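Local coordinates for long form salivary protein D7L1 (Aedes aegypti, PDB 3DXL) that binds and sequesters host biogenic amines and eicosanoids such as leukotrienes in two separate pockets, modulating blood feeding by female mosquitoes, at residues 65-70 and 99-104; 71-76 and 91-96; 207-212 and 224-229; 212-217 and 265-270. One frame throughout, in Å; residues are numbered along the deposited sequence.

Contact 1 (65-70 and 99-104)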
loop_
_atom_site.group_PDB
_atom_site.type_symbol
_atom_site.label_atom_id
_atom_site.label_comp_id
_atom_site.label_asym_id
_atom_site.label_seq_id
_atom_site.Cartn_x
_atom_site.Cartn_y
_atom_site.Cartn_z
ATOM N N ALA A 65 9.361 13.949 14.716
ATOM C CA ALA A 65 9.242 14.321 16.123
ATOM C C ALA A 65 10.198 13.518 17.007
ATOM O O ALA A 65 10.503 13.940 18.126
ATOM C CB ALA A 65 7.802 14.137 16.594
ATOM N N GLN A 66 10.676 12.381 16.495
ATOM C CA GLN A 66 11.455 11.391 17.264
ATOM C C GLN A 66 10.744 10.995 18.563
ATOM O O GLN A 66 11.351 10.924 19.644
ATOM C CB GLN A 66 12.915 11.827 17.481
ATOM C CG GLN A 66 13.769 11.681 16.212
ATOM C CD GLN A 66 15.263 11.717 16.471
ATOM O OE1 GLN A 66 15.960 10.707 16.326
ATOM N NE2 GLN A 66 15.767 12.884 16.850
ATOM N N LYS A 67 9.443 10.752 18.429
ATOM C CA LYS A 67 8.573 10.336 19.524
ATOM C C LYS A 67 7.479 9.446 18.967
ATOM O O LYS A 67 7.176 9.485 17.766
ATOM C CB LYS A 67 7.845 11.526 20.152
ATOM C CG LYS A 67 8.671 12.686 20.599
ATOM C CD LYS A 67 7.742 13.839 20.917
ATOM C CE LYS A 67 8.519 15.043 21.358
ATOM N NZ LYS A 67 7.619 16.033 21.947
ATOM N N PHE A 68 6.857 8.683 19.859
ATOM C CA PHE A 68 5.636 7.966 19.553
ATOM C C PHE A 68 4.438 8.917 19.598
ATOM O O PHE A 68 4.516 9.999 20.198
ATOM C CB PHE A 68 5.476 6.778 20.506
ATOM C CG PHE A 68 6.525 5.720 20.307
ATOM C CD1 PHE A 68 6.295 4.661 19.428
ATOM C CD2 PHE A 68 7.761 5.805 20.950
ATOM C CE1 PHE A 68 7.257 3.696 19.226
ATOM C CE2 PHE A 68 8.736 4.842 20.752
ATOM C CZ PHE A 68 8.489 3.787 19.880
ATOM N N ASP A 69 3.347 8.520 18.949
ATOM C CA ASP A 69 2.172 9.365 18.776
ATOM C C ASP A 69 0.944 8.473 18.845
ATOM O O ASP A 69 0.754 7.608 17.994
ATOM C CB ASP A 69 2.253 10.098 17.425
ATOM C CG ASP A 69 1.194 11.175 17.261
ATOM O OD1 ASP A 69 0.206 11.200 18.020
ATOM O OD2 ASP A 69 1.354 12.001 16.338
ATOM N N ALA A 70 0.124 8.664 19.874
ATOM C CA ALA A 70 -1.054 7.830 20.063
ATOM C C ALA A 70 -2.279 8.316 19.288
ATOM O O ALA A 70 -3.334 7.678 19.328
ATOM C CB ALA A 70 -1.379 7.707 21.544
ATOM N N LEU A 99 5.389 6.454 26.511
ATOM C CA LEU A 99 6.716 6.045 26.043
ATOM C C LEU A 99 7.630 7.268 25.958
ATOM O O LEU A 99 7.166 8.364 25.613
ATOM C CB LEU A 99 6.633 5.352 24.674
ATOM C CG LEU A 99 6.054 3.940 24.652
ATOM C CD1 LEU A 99 5.951 3.460 23.200
ATOM C CD2 LEU A 99 6.899 2.986 25.481
ATOM N N PRO A 100 8.926 7.096 26.281
ATOM C CA PRO A 100 9.829 8.238 26.207
ATOM C C PRO A 100 10.110 8.630 24.763
ATOM O O PRO A 100 9.897 7.828 23.843
ATOM C CB PRO A 100 11.112 7.707 26.854
ATOM C CG PRO A 100 11.080 6.247 26.589
ATOM C CD PRO A 100 9.630 5.874 26.710
ATOM N N SER A 101 10.570 9.858 24.567
ATOM C CA SER A 101 11.109 10.266 23.280
ATOM C C SER A 101 12.212 9.282 22.904
ATOM O O SER A 101 12.967 8.821 23.761
ATOM C CB SER A 101 11.610 11.701 23.348
ATOM O OG SER A 101 10.514 12.559 23.590
ATOM N N THR A 102 12.261 8.903 21.632
ATOM C CA THR A 102 13.071 7.768 21.218
ATOM C C THR A 102 13.778 8.059 19.901
ATOM O O THR A 102 13.163 8.570 18.959
ATOM C CB THR A 102 12.182 6.494 21.100
ATOM O OG1 THR A 102 11.628 6.173 22.384
ATOM C CG2 THR A 102 12.969 5.297 20.591
ATOM N N ASN A 103 15.065 7.722 19.846
ATOM C CA ASN A 103 15.889 7.912 18.651
ATOM C C ASN A 103 15.351 7.175 17.427
ATOM O O ASN A 103 14.816 6.074 17.544
ATOM C CB ASN A 103 17.331 7.463 18.914
ATOM C CG ASN A 103 18.043 8.318 19.955
ATOM O OD1 ASN A 103 17.623 9.438 20.257
ATOM N ND2 ASN A 103 19.132 7.787 20.502
ATOM N N ASN A 104 15.512 7.801 16.262
ATOM C CA ASN A 104 15.037 7.267 14.985
ATOM C C ASN A 104 16.018 6.256 14.382
ATOM O O ASN A 104 16.603 6.481 13.318
ATOM C CB ASN A 104 14.754 8.424 14.012
ATOM C CG ASN A 104 14.180 7.954 12.682
ATOM O OD1 ASN A 104 13.469 6.953 12.618
ATOM N ND2 ASN A 104 14.493 8.681 11.615
HETATM O O HOH W 1 7.516 9.059 22.575
#
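The side-chain carbonyl of Gln66 supplies the shortest direct bond between the two segments: OE1 accepts from Asn104 N at 2.9 Å, with the donor in the plane of the amide and on a lone pair. An extended chain beyond CG carries the amide there, and OE1 also rests against CB of Asn104, whose own OD1 turns to Lys52 NZ. The backbone of Gln66 makes the second direct link. Thr102 N donates to Gln66 O at 3.0 Å, from above the carbonyl plane (37° out of it).

Around Phe68 the contact becomes apolar. With CG anti to the carbonyl carbon (chi1 -67°), the ring turns one face to Leu99, whose CD1 stands over its centre, 3.7 Å from the centroid, as a CH-pi contact. The ring edge is met by Thr102, whose OG1 approaches Phe68 CE2 to 3.6 Å; that hydroxyl is held by its 2.8 Å bond from OG1 to Pro100 O. A water accepts from Phe68 N at 2.8 Å and probably donates to Leu99 O, bridging the backbones where they diverge. On the outer side, the aliphatic chain of Lys67 runs past the hydroxyl of Ser101, CG lying 3.5 Å from OG.

Tyr61 backs the contact, meeting Phe68 edge-to-face and bonding through OH to Thr102 O. Gln66 and Lys67, both opposite Asp62, form a G1 beta bulge in the short hairpin of strands 61-62 and 67-68; the contact fastens this hairpin to the loop joining helices 86-97 and 106-119 in the N-terminal odorant-binding-protein-like domain.

Contact 2 (71-76 and 91-96); sequences SVIQEQ and AYANAV
Ile73 reaches across to helix 86-97 with its CD1 methyl, which stands over the centre of the Tyr92 ring, 3.7 Å from the centroid and 13° off the ring normal, a CH-pi contact. The same methyl lies 3.8 Å from CG2 of Val96, at the next turn of the helix, and touches the backbone of Ala93 between them. The other branch of Ile73 meets Ala93 more loosely, CG2 to CB at 4.0 Å. Ile73 extends its longer branch because CG1 is anti to the carbonyl carbon and CD1 continues outward (chi2 166°). At the exposed margin, the side chain of Gln74 bends at chi2 and brings NE2 to 3.5 Å from Ala93 CB.

The small alanine sits at the nearest backbone pair, with Ile73 CA and Ala93 CA 6.2 Å apart. Here the two short segments run nearly antiparallel, at 163°, their axes 9.4 Å apart; they belong to successive helices of the all-helical PBP/GOBP fold, and the interface is wholly apolar apart from the Gln74 amide.

Further out, Tyr92 is held at its polar end, where OH bonds to Tyr113 OH and to a glycerol, probably from the crystallisation liquor. Its ring also packs on Val116 of helix 106-119 and on Thr123 and Ser124 of helix 121-127. The side chain of Tyr92 is about 6 Å from that of Trp37, which binds leukotriene E4, and Leu127 packs against Ile73.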
loop_
_atom_site.group_PDB
_atom_site.type_symbol
_atom_site.label_atom_id
_atom_site.label_comp_id
_atom_site.label_asym_id
_atom_site.label_seq_id
_atom_site.Cartn_x
_atom_site.Cartn_y
_atom_site.Cartn_z
ATOM N N SER A 71 -2.135 9.432 18.575
ATOM C CA SER A 71 -3.262 10.033 17.869
ATOM C C SER A 71 -3.931 9.055 16.905
ATOM O O SER A 71 -5.156 9.017 16.818
ATOM C CB SER A 71 -2.833 11.301 17.123
ATOM O OG SER A 71 -2.245 12.240 18.011
ATOM N N VAL A 72 -3.128 8.255 16.198
ATOM C CA VAL A 72 -3.679 7.304 15.234
ATOM C C VAL A 72 -4.556 6.245 15.910
ATOM O O VAL A 72 -5.516 5.773 15.316
ATOM C CB VAL A 72 -2.580 6.661 14.333
ATOM C CG1 VAL A 72 -1.605 5.829 15.150
ATOM C CG2 VAL A 72 -3.212 5.822 13.237
ATOM N N ILE A 73 -4.247 5.896 17.164
ATOM C CA ILE A 73 -5.055 4.924 17.897
ATOM C C ILE A 73 -6.489 5.440 18.071
ATOM O O ILE A 73 -7.453 4.716 17.816
ATOM C CB ILE A 73 -4.412 4.574 19.259
ATOM C CG1 ILE A 73 -3.083 3.854 19.024
ATOM C CG2 ILE A 73 -5.370 3.734 20.127
ATOM C CD1 ILE A 73 -2.216 3.760 20.274
ATOM N N GLN A 74 -6.620 6.697 18.486
ATOM C CA GLN A 74 -7.943 7.300 18.642
ATOM C C GLN A 74 -8.657 7.487 17.295
ATOM O O GLN A 74 -9.861 7.257 17.200
ATOM C CB GLN A 74 -7.867 8.615 19.420
ATOM C CG GLN A 74 -7.367 8.468 20.873
ATOM C CD GLN A 74 -8.233 7.559 21.756
ATOM O OE1 GLN A 74 -9.437 7.383 21.525
ATOM N NE2 GLN A 74 -7.613 6.986 22.787
ATOM N N GLU A 75 -7.910 7.871 16.253
ATOM C CA GLU A 75 -8.476 7.994 14.910
ATOM C C GLU A 75 -8.993 6.646 14.428
ATOM O O GLU A 75 -10.089 6.542 13.869
ATOM C CB GLU A 75 -7.441 8.541 13.919
ATOM C CG GLU A 75 -7.195 10.037 14.017
ATOM C CD GLU A 75 -8.461 10.862 13.822
ATOM O OE1 GLU A 75 -9.197 10.626 12.838
ATOM O OE2 GLU A 75 -8.714 11.743 14.667
ATOM N N GLN A 76 -8.199 5.605 14.669
ATOM C CA GLN A 76 -8.556 4.259 14.271
ATOM C C GLN A 76 -9.824 3.764 14.971
ATOM O O GLN A 76 -10.721 3.202 14.339
ATOM C CB GLN A 76 -7.379 3.313 14.507
ATOM C CG GLN A 76 -7.533 1.947 13.869
ATOM C CD GLN A 76 -7.437 1.963 12.352
ATOM O OE1 GLN A 76 -7.208 3.000 11.734
ATOM N NE2 GLN A 76 -7.622 0.805 11.757
ATOM N N ALA A 91 -6.238 2.409 27.389
ATOM C CA ALA A 91 -5.045 1.868 28.055
ATOM C C ALA A 91 -3.875 1.750 27.066
ATOM O O ALA A 91 -2.739 2.075 27.400
ATOM C CB ALA A 91 -5.348 0.524 28.703
ATOM N N TYR A 92 -4.172 1.323 25.837
ATOM C CA TYR A 92 -3.170 1.187 24.785
ATOM C C TYR A 92 -2.650 2.564 24.372
ATOM O O TYR A 92 -1.435 2.789 24.301
ATOM C CB TYR A 92 -3.785 0.412 23.612
ATOM C CG TYR A 92 -2.977 0.316 22.331
ATOM C CD1 TYR A 92 -1.594 0.170 22.347
ATOM C CD2 TYR A 92 -3.623 0.336 21.093
ATOM C CE1 TYR A 92 -0.874 0.065 21.160
ATOM C CE2 TYR A 92 -2.911 0.233 19.902
ATOM C CZ TYR A 92 -1.545 0.099 19.941
ATOM O OH TYR A 92 -0.854 -0.010 18.750
ATOM N N ALA A 93 -3.561 3.501 24.128
ATOM C CA ALA A 93 -3.158 4.855 23.767
ATOM C C ALA A 93 -2.305 5.494 24.868
ATOM O O ALA A 93 -1.288 6.133 24.587
ATOM C CB ALA A 93 -4.373 5.714 23.468
ATOM N N ASN A 94 -2.724 5.313 26.121
ATOM C CA ASN A 94 -1.961 5.804 27.270
ATOM C C ASN A 94 -0.541 5.246 27.322
ATOM O O ASN A 94 0.407 5.993 27.557
ATOM C CB ASN A 94 -2.701 5.513 28.583
ATOM C CG ASN A 94 -3.902 6.411 28.785
ATOM O OD1 ASN A 94 -4.031 7.455 28.143
ATOM N ND2 ASN A 94 -4.793 6.009 29.687
ATOM N N ALA A 95 -0.397 3.939 27.103
ATOM C CA ALA A 95 0.927 3.308 27.084
ATOM C C ALA A 95 1.824 3.904 25.991
ATOM O O ALA A 95 3.010 4.147 26.212
ATOM C CB ALA A 95 0.803 1.802 26.935
ATOM N N VAL A 96 1.250 4.168 24.820
ATOM C CA VAL A 96 2.008 4.808 23.739
ATOM C C VAL A 96 2.382 6.253 24.098
ATOM O O VAL A 96 3.540 6.645 23.964
ATOM C CB VAL A 96 1.255 4.733 22.384
ATOM C CG1 VAL A 96 1.978 5.553 21.306
ATOM C CG2 VAL A 96 1.131 3.286 21.936
#

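Contact 3 (207-212 and 224-229). Unlike the reference sequence in segment 224-229: Glu227 (reference Lys).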
loop_
_atom_site.group_PDB
_atom_site.type_symbol
_atom_site.label_atom_id
_atom_site.label_comp_id
_atom_site.label_asym_id
_atom_site.label_seq_id
_atom_site.Cartn_x
_atom_site.Cartn_y
_atom_site.Cartn_z
ATOM N N ASP A 207 4.442 10.493 -5.234
ATOM C CA ASP A 207 5.498 9.794 -4.504
ATOM C C ASP A 207 6.485 9.197 -5.500
ATOM O O ASP A 207 6.314 8.068 -5.975
ATOM C CB ASP A 207 4.919 8.717 -3.583
ATOM C CG ASP A 207 5.974 8.089 -2.679
ATOM O OD1 ASP A 207 7.184 8.240 -2.943
ATOM O OD2 ASP A 207 5.581 7.445 -1.688
ATOM N N VAL A 208 7.526 9.970 -5.808
ATOM C CA VAL A 208 8.514 9.577 -6.808
ATOM C C VAL A 208 9.188 8.256 -6.437
ATOM O O VAL A 208 9.474 7.431 -7.306
ATOM C CB VAL A 208 9.593 10.681 -7.024
ATOM C CG1 VAL A 208 10.690 10.207 -7.969
ATOM C CG2 VAL A 208 8.971 11.956 -7.558
ATOM N N GLU A 209 9.444 8.058 -5.144
ATOM C CA GLU A 209 10.121 6.849 -4.699
ATOM C C GLU A 209 9.311 5.581 -4.976
ATOM O O GLU A 209 9.885 4.542 -5.279
ATOM C CB GLU A 209 10.532 6.945 -3.226
ATOM C CG GLU A 209 11.628 7.987 -2.945
ATOM C CD GLU A 209 12.864 7.825 -3.828
ATOM O OE1 GLU A 209 13.293 6.677 -4.074
ATOM O OE2 GLU A 209 13.419 8.860 -4.263
ATOM N N GLU A 210 7.986 5.668 -4.882
ATOM C CA GLU A 210 7.161 4.503 -5.206
ATOM C C GLU A 210 7.240 4.142 -6.698
ATOM O O GLU A 210 7.323 2.967 -7.049
ATOM C CB GLU A 210 5.717 4.726 -4.775
ATOM C CG GLU A 210 4.817 3.478 -4.868
ATOM C CD GLU A 210 5.111 2.374 -3.844
ATOM O OE1 GLU A 210 5.776 2.625 -2.811
ATOM O OE2 GLU A 210 4.645 1.241 -4.079
ATOM N N VAL A 211 7.242 5.159 -7.567
ATOM C CA VAL A 211 7.359 4.920 -9.013
ATOM C C VAL A 211 8.726 4.308 -9.310
ATOM O O VAL A 211 8.851 3.344 -10.065
ATOM C CB VAL A 211 7.159 6.197 -9.847
ATOM C CG1 VAL A 211 7.021 5.834 -11.309
ATOM C CG2 VAL A 211 5.927 6.946 -9.392
ATOM N N LYS A 212 9.755 4.857 -8.670
ATOM C CA LYS A 212 11.111 4.346 -8.838
ATOM C C LYS A 212 11.233 2.892 -8.409
ATOM O O LYS A 212 11.912 2.105 -9.056
ATOM C CB LYS A 212 12.122 5.195 -8.068
ATOM C CG LYS A 212 12.371 6.557 -8.701
ATOM C CD LYS A 212 13.178 7.472 -7.781
ATOM C CE LYS A 212 14.559 6.910 -7.511
ATOM N NZ LYS A 212 15.366 7.824 -6.644
ATOM N N ALA A 224 16.317 8.675 -15.893
ATOM C CA ALA A 224 15.467 9.279 -16.909
ATOM C C ALA A 224 14.053 9.497 -16.360
ATOM O O ALA A 224 13.451 10.531 -16.595
ATOM C CB ALA A 224 15.457 8.437 -18.180
ATOM N N LEU A 225 13.549 8.528 -15.599
ATOM C CA LEU A 225 12.240 8.650 -14.967
ATOM C C LEU A 225 12.158 9.876 -14.064
ATOM O O LEU A 225 11.198 10.630 -14.107
ATOM C CB LEU A 225 11.929 7.397 -14.157
ATOM C CG LEU A 225 10.732 7.484 -13.203
ATOM C CD1 LEU A 225 9.404 7.621 -13.948
ATOM C CD2 LEU A 225 10.694 6.280 -12.279
ATOM N N GLU A 226 13.185 10.076 -13.247
ATOM C CA GLU A 226 13.189 11.202 -12.328
ATOM C C GLU A 226 13.130 12.528 -13.076
ATOM O O GLU A 226 12.396 13.432 -12.688
ATOM C CB GLU A 226 14.413 11.166 -11.417
ATOM C CG GLU A 226 14.275 10.233 -10.218
ATOM C CD GLU A 226 15.142 10.657 -9.026
ATOM O OE1 GLU A 226 16.275 11.132 -9.236
ATOM O OE2 GLU A 226 14.688 10.512 -7.873
ATOM N N GLU A 227 13.890 12.631 -14.167
ATOM C CA GLU A 227 13.873 13.832 -14.998
ATOM C C GLU A 227 12.491 14.069 -15.607
ATOM O O GLU A 227 11.965 15.179 -15.573
ATOM C CB GLU A 227 14.938 13.730 -16.090
ATOM C CG GLU A 227 16.358 13.798 -15.550
ATOM C CD GLU A 227 17.420 13.393 -16.556
ATOM O OE1 GLU A 227 17.091 12.784 -17.600
ATOM O OE2 GLU A 227 18.602 13.678 -16.282
ATOM N N VAL A 228 11.887 13.009 -16.136
ATOM C CA VAL A 228 10.527 13.109 -16.657
ATOM C C VAL A 228 9.545 13.554 -15.570
ATOM O O VAL A 228 8.725 14.432 -15.783
ATOM C CB VAL A 228 10.063 11.778 -17.288
ATOM C CG1 VAL A 228 8.543 11.750 -17.457
ATOM C CG2 VAL A 228 10.759 11.545 -18.634
ATOM N N LEU A 229 9.641 12.956 -14.389
ATOM C CA LEU A 229 8.713 13.318 -13.327
ATOM C C LEU A 229 8.906 14.743 -12.835
ATOM O O LEU A 229 7.935 15.407 -12.484
ATOM C CB LEU A 229 8.771 12.324 -12.169
ATOM C CG LEU A 229 8.035 11.005 -12.419
ATOM C CD1 LEU A 229 8.308 10.061 -11.254
ATOM C CD2 LEU A 229 6.531 11.215 -12.612
HETATM O O HOH W 2 13.143 11.093 -5.769
#
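Two consecutive helices of the C-terminal PBP/GOBP unit, 208-217 and 223-234, pack here through an apolar strip bordered by a salt-bridge network. Their short segments run at 144° with axes 10.6 Å apart. In the strip, Val211 CG1 lies against Leu225 CD2 at 3.8 Å, placed there by CG1 standing anti to the backbone N (chi1 -169°). One turn earlier on helix 208-217 and one turn later on helix 223-234, Val208 and Leu229 slide past each other in opposite directions, CG1 to CD1 at 4.1 Å.

Lys212 closes the border. Its chain, bent at chi3, lays CG on Leu225 CD2 and takes NZ to Glu226 OE2 at 3.0 Å, reaching that oxygen from well above the carboxylate plane. NZ also bridges Glu209 OE2 within its own helix, at 3.2 Å and on the syn side. The two carboxylates come close, Glu209 OE2 to Glu226 OE2 4.2 Å, but a water donates to both oxygens, and this, with the shared ammonium, probably eases their repulsion.

Leu225 and Leu229 also pack on Leu251 of helix 243-253. The pair is thus a roughly antiparallel couple of amphipathic helices joined by a short loop, apolar faces turned inward in the all-helical PBP/GOBP fold.

Contact 4 (212-217 and 265-270)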
loop_
_atom_site.group_PDB
_atom_site.type_symbol
_atom_site.label_atom_id
_atom_site.label_comp_id
_atom_site.label_asym_id
_atom_site.label_seq_id
_atom_site.Cartn_x
_atom_site.Cartn_y
_atom_site.Cartn_z
ATOM N N LYS A 212 9.755 4.857 -8.670
ATOM C CA LYS A 212 11.111 4.346 -8.838
ATOM C C LYS A 212 11.233 2.892 -8.409
ATOM O O LYS A 212 11.912 2.105 -9.056
ATOM C CB LYS A 212 12.122 5.195 -8.068
ATOM C CG LYS A 212 12.371 6.557 -8.701
ATOM C CD LYS A 212 13.178 7.472 -7.781
ATOM C CE LYS A 212 14.559 6.910 -7.511
ATOM N NZ LYS A 212 15.366 7.824 -6.644
ATOM N N ARG A 213 10.575 2.548 -7.296
ATOM C CA ARG A 213 10.578 1.197 -6.773
ATOM C C ARG A 213 10.133 0.218 -7.860
ATOM O O ARG A 213 10.741 -0.822 -8.059
ATOM C CB ARG A 213 9.644 1.116 -5.558
ATOM C CG ARG A 213 9.672 -0.203 -4.814
ATOM C CD ARG A 213 8.679 -0.203 -3.653
ATOM N NE ARG A 213 9.079 -1.172 -2.625
ATOM C CZ ARG A 213 8.791 -2.468 -2.655
ATOM N NH1 ARG A 213 8.068 -2.974 -3.648
ATOM N NH2 ARG A 213 9.209 -3.269 -1.685
ATOM N N ASP A 214 9.052 0.568 -8.549
ATOM C CA ASP A 214 8.509 -0.302 -9.590
ATOM C C ASP A 214 9.386 -0.388 -10.847
ATOM O O ASP A 214 9.460 -1.439 -11.472
ATOM C CB ASP A 214 7.087 0.109 -9.940
ATOM C CG ASP A 214 6.080 -0.330 -8.886
ATOM O OD1 ASP A 214 6.438 -1.137 -7.989
ATOM O OD2 ASP A 214 4.922 0.135 -8.966
ATOM N N PHE A 215 10.076 0.703 -11.185
ATOM C CA PHE A 215 11.081 0.647 -12.256
ATOM C C PHE A 215 12.226 -0.297 -11.905
ATOM O O PHE A 215 12.646 -1.121 -12.727
ATOM C CB PHE A 215 11.648 2.033 -12.573
ATOM C CG PHE A 215 10.906 2.771 -13.662
ATOM C CD1 PHE A 215 9.535 2.973 -13.573
ATOM C CD2 PHE A 215 11.595 3.306 -14.746
ATOM C CE1 PHE A 215 8.853 3.668 -14.565
ATOM C CE2 PHE A 215 10.915 4.003 -15.747
ATOM C CZ PHE A 215 9.547 4.189 -15.644
ATOM N N LYS A 216 12.723 -0.196 -10.668
ATOM C CA LYS A 216 13.833 -1.039 -10.267
ATOM C C LYS A 216 13.449 -2.512 -10.280
ATOM O O LYS A 216 14.257 -3.367 -10.638
ATOM C CB LYS A 216 14.385 -0.607 -8.910
ATOM C CG LYS A 216 15.073 0.747 -8.971
ATOM C CD LYS A 216 15.654 1.178 -7.641
ATOM C CE LYS A 216 16.297 2.557 -7.765
ATOM N NZ LYS A 216 16.684 3.114 -6.437
ATOM N N LEU A 217 12.190 -2.802 -9.945
ATOM C CA LEU A 217 11.703 -4.180 -9.959
ATOM C C LEU A 217 11.582 -4.793 -11.356
ATOM O O LEU A 217 11.542 -6.014 -11.488
ATOM C CB LEU A 217 10.381 -4.313 -9.196
ATOM C CG LEU A 217 10.575 -4.275 -7.678
ATOM C CD1 LEU A 217 9.260 -3.998 -6.973
ATOM C CD2 LEU A 217 11.228 -5.561 -7.166
ATOM N N ASP A 265 2.681 -2.600 -15.612
ATOM C CA ASP A 265 2.147 -3.940 -15.844
ATOM C C ASP A 265 2.581 -4.900 -14.739
ATOM O O ASP A 265 1.779 -5.680 -14.219
ATOM C CB ASP A 265 2.616 -4.521 -17.188
ATOM C CG ASP A 265 1.882 -3.946 -18.390
ATOM O OD1 ASP A 265 0.910 -3.177 -18.247
ATOM O OD2 ASP A 265 2.320 -4.287 -19.505
ATOM N N TYR A 266 3.860 -4.868 -14.379
ATOM C CA TYR A 266 4.339 -5.782 -13.343
ATOM C C TYR A 266 3.763 -5.420 -11.968
ATOM O O TYR A 266 3.446 -6.310 -11.168
ATOM C CB TYR A 266 5.863 -5.815 -13.305
ATOM C CG TYR A 266 6.463 -6.894 -12.418
ATOM C CD1 TYR A 266 5.951 -8.194 -12.405
ATOM C CD2 TYR A 266 7.576 -6.616 -11.617
ATOM C CE1 TYR A 266 6.522 -9.179 -11.603
ATOM C CE2 TYR A 266 8.152 -7.601 -10.824
ATOM C CZ TYR A 266 7.622 -8.873 -10.826
ATOM O OH TYR A 266 8.187 -9.860 -10.059
ATOM N N ARG A 267 3.581 -4.126 -11.717
ATOM C CA ARG A 267 2.906 -3.709 -10.493
ATOM C C ARG A 267 1.487 -4.260 -10.430
ATOM O O ARG A 267 1.049 -4.702 -9.359
ATOM C CB ARG A 267 2.916 -2.191 -10.331
ATOM C CG ARG A 267 2.244 -1.708 -9.032
ATOM C CD ARG A 267 2.860 -2.359 -7.793
ATOM N NE ARG A 267 2.295 -1.896 -6.528
ATOM C CZ ARG A 267 2.707 -0.817 -5.870
ATOM N NH1 ARG A 267 3.665 -0.037 -6.374
ATOM N NH2 ARG A 267 2.168 -0.523 -4.687
ATOM N N GLU A 268 0.761 -4.243 -11.550
ATOM C CA GLU A 268 -0.589 -4.810 -11.544
ATOM C C GLU A 268 -0.555 -6.282 -11.121
ATOM O O GLU A 268 -1.383 -6.729 -10.320
ATOM C CB GLU A 268 -1.265 -4.659 -12.911
ATOM C CG GLU A 268 -2.738 -5.119 -12.939
ATOM C CD GLU A 268 -2.940 -6.632 -13.102
ATOM O OE1 GLU A 268 -2.108 -7.290 -13.759
ATOM O OE2 GLU A 268 -3.948 -7.160 -12.573
ATOM N N VAL A 269 0.392 -7.035 -11.670
ATOM C CA VAL A 269 0.545 -8.444 -11.340
ATOM C C VAL A 269 0.797 -8.618 -9.841
ATOM O O VAL A 269 0.145 -9.428 -9.166
ATOM C CB VAL A 269 1.683 -9.092 -12.165
ATOM C CG1 VAL A 269 2.001 -10.496 -11.654
ATOM C CG2 VAL A 269 1.295 -9.157 -13.641
ATOM N N ARG A 270 1.731 -7.841 -9.302
ATOM C CA ARG A 270 2.078 -7.958 -7.893
ATOM C C ARG A 270 0.949 -7.464 -6.985
ATOM O O ARG A 270 0.830 -7.928 -5.840
ATOM C CB ARG A 270 3.404 -7.255 -7.612
ATOM C CG ARG A 270 4.571 -7.977 -8.275
ATOM C CD ARG A 270 5.919 -7.384 -7.932
ATOM N NE ARG A 270 6.114 -6.124 -8.639
ATOM C CZ ARG A 270 6.042 -4.919 -8.073
ATOM N NH1 ARG A 270 5.790 -4.798 -6.772
ATOM N NH2 ARG A 270 6.216 -3.827 -8.811
HETATM O O HOH W 3 6.172 -2.191 -5.561
HETATM O O HOH W 4 7.140 -3.102 -11.315
#
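Helix segments 212-217 and 265-270 cross almost at a right angle (95°), their axes 9.9 Å apart, and come nearest at Asp214 and Arg267, with 6.6 Å between their CA atoms. The buried Asp214 carboxylate is gripped by two arginines of the other helix and uses a different oxygen for each. OD2 accepts from Arg267 NH1 at 2.9 Å on its syn side, the guanidinium standing almost perpendicular to the carboxylate. OD1 accepts from Arg270 NH2 at 2.8 Å, and this bond arrives from above the carboxylate plane while staying in the plane of the guanidinium. A bend at chi2 (55°) folds the aliphatic part of Arg267 along OD2.

Leu217 covers one face of the Arg270 guanidinium, with CD1 3.5 Å from CZ. On the Tyr266 ring, Arg270 NE lies over one face, offset toward the rim. One water donates to Asp214 OD1 and accepts from Arg213 NH1 and Arg270 NH1, linking both arginines to the carboxylate; another joins Asp214 O to Arg270 NH2.

Tyr199 OH also bonds to Asp214 OD2, and Arg267 NH1 is shared between Asp214 and Glu210, which probably favours a charged Asp214. On its far side helix 257-271 carries Asp265 and Glu268, which bind noradrenaline; Arg213 reaches Glu18 and Asp19 of helix 6-20, and Arg267 packs on Phe11 and Arg15 of that helix.

In the fold
From the N terminus, contact 1 comes first, closing a loop between the hairpin strand 67-68 and the segment after helix 86-97. Contact 2 is nested inside that loop, pairing helices 71-79 and 86-97; the two touch where Ala70 and Phe68 pack on Ala93 and Val96. Both belong to the N-terminal PBP/GOBP unit. Contact 3, in the C-terminal unit, and contact 4 follow in series, their centres more than 30 Å from those of the first two. They share Lys212 and helix 208-217, and their segments alternate along the chain, so the loops cross: contact 3 ties that helix to 223-234, contact 4 to 257-271. The Glu210–Arg267 salt bridge and Leu225 against Phe215 connect them directly.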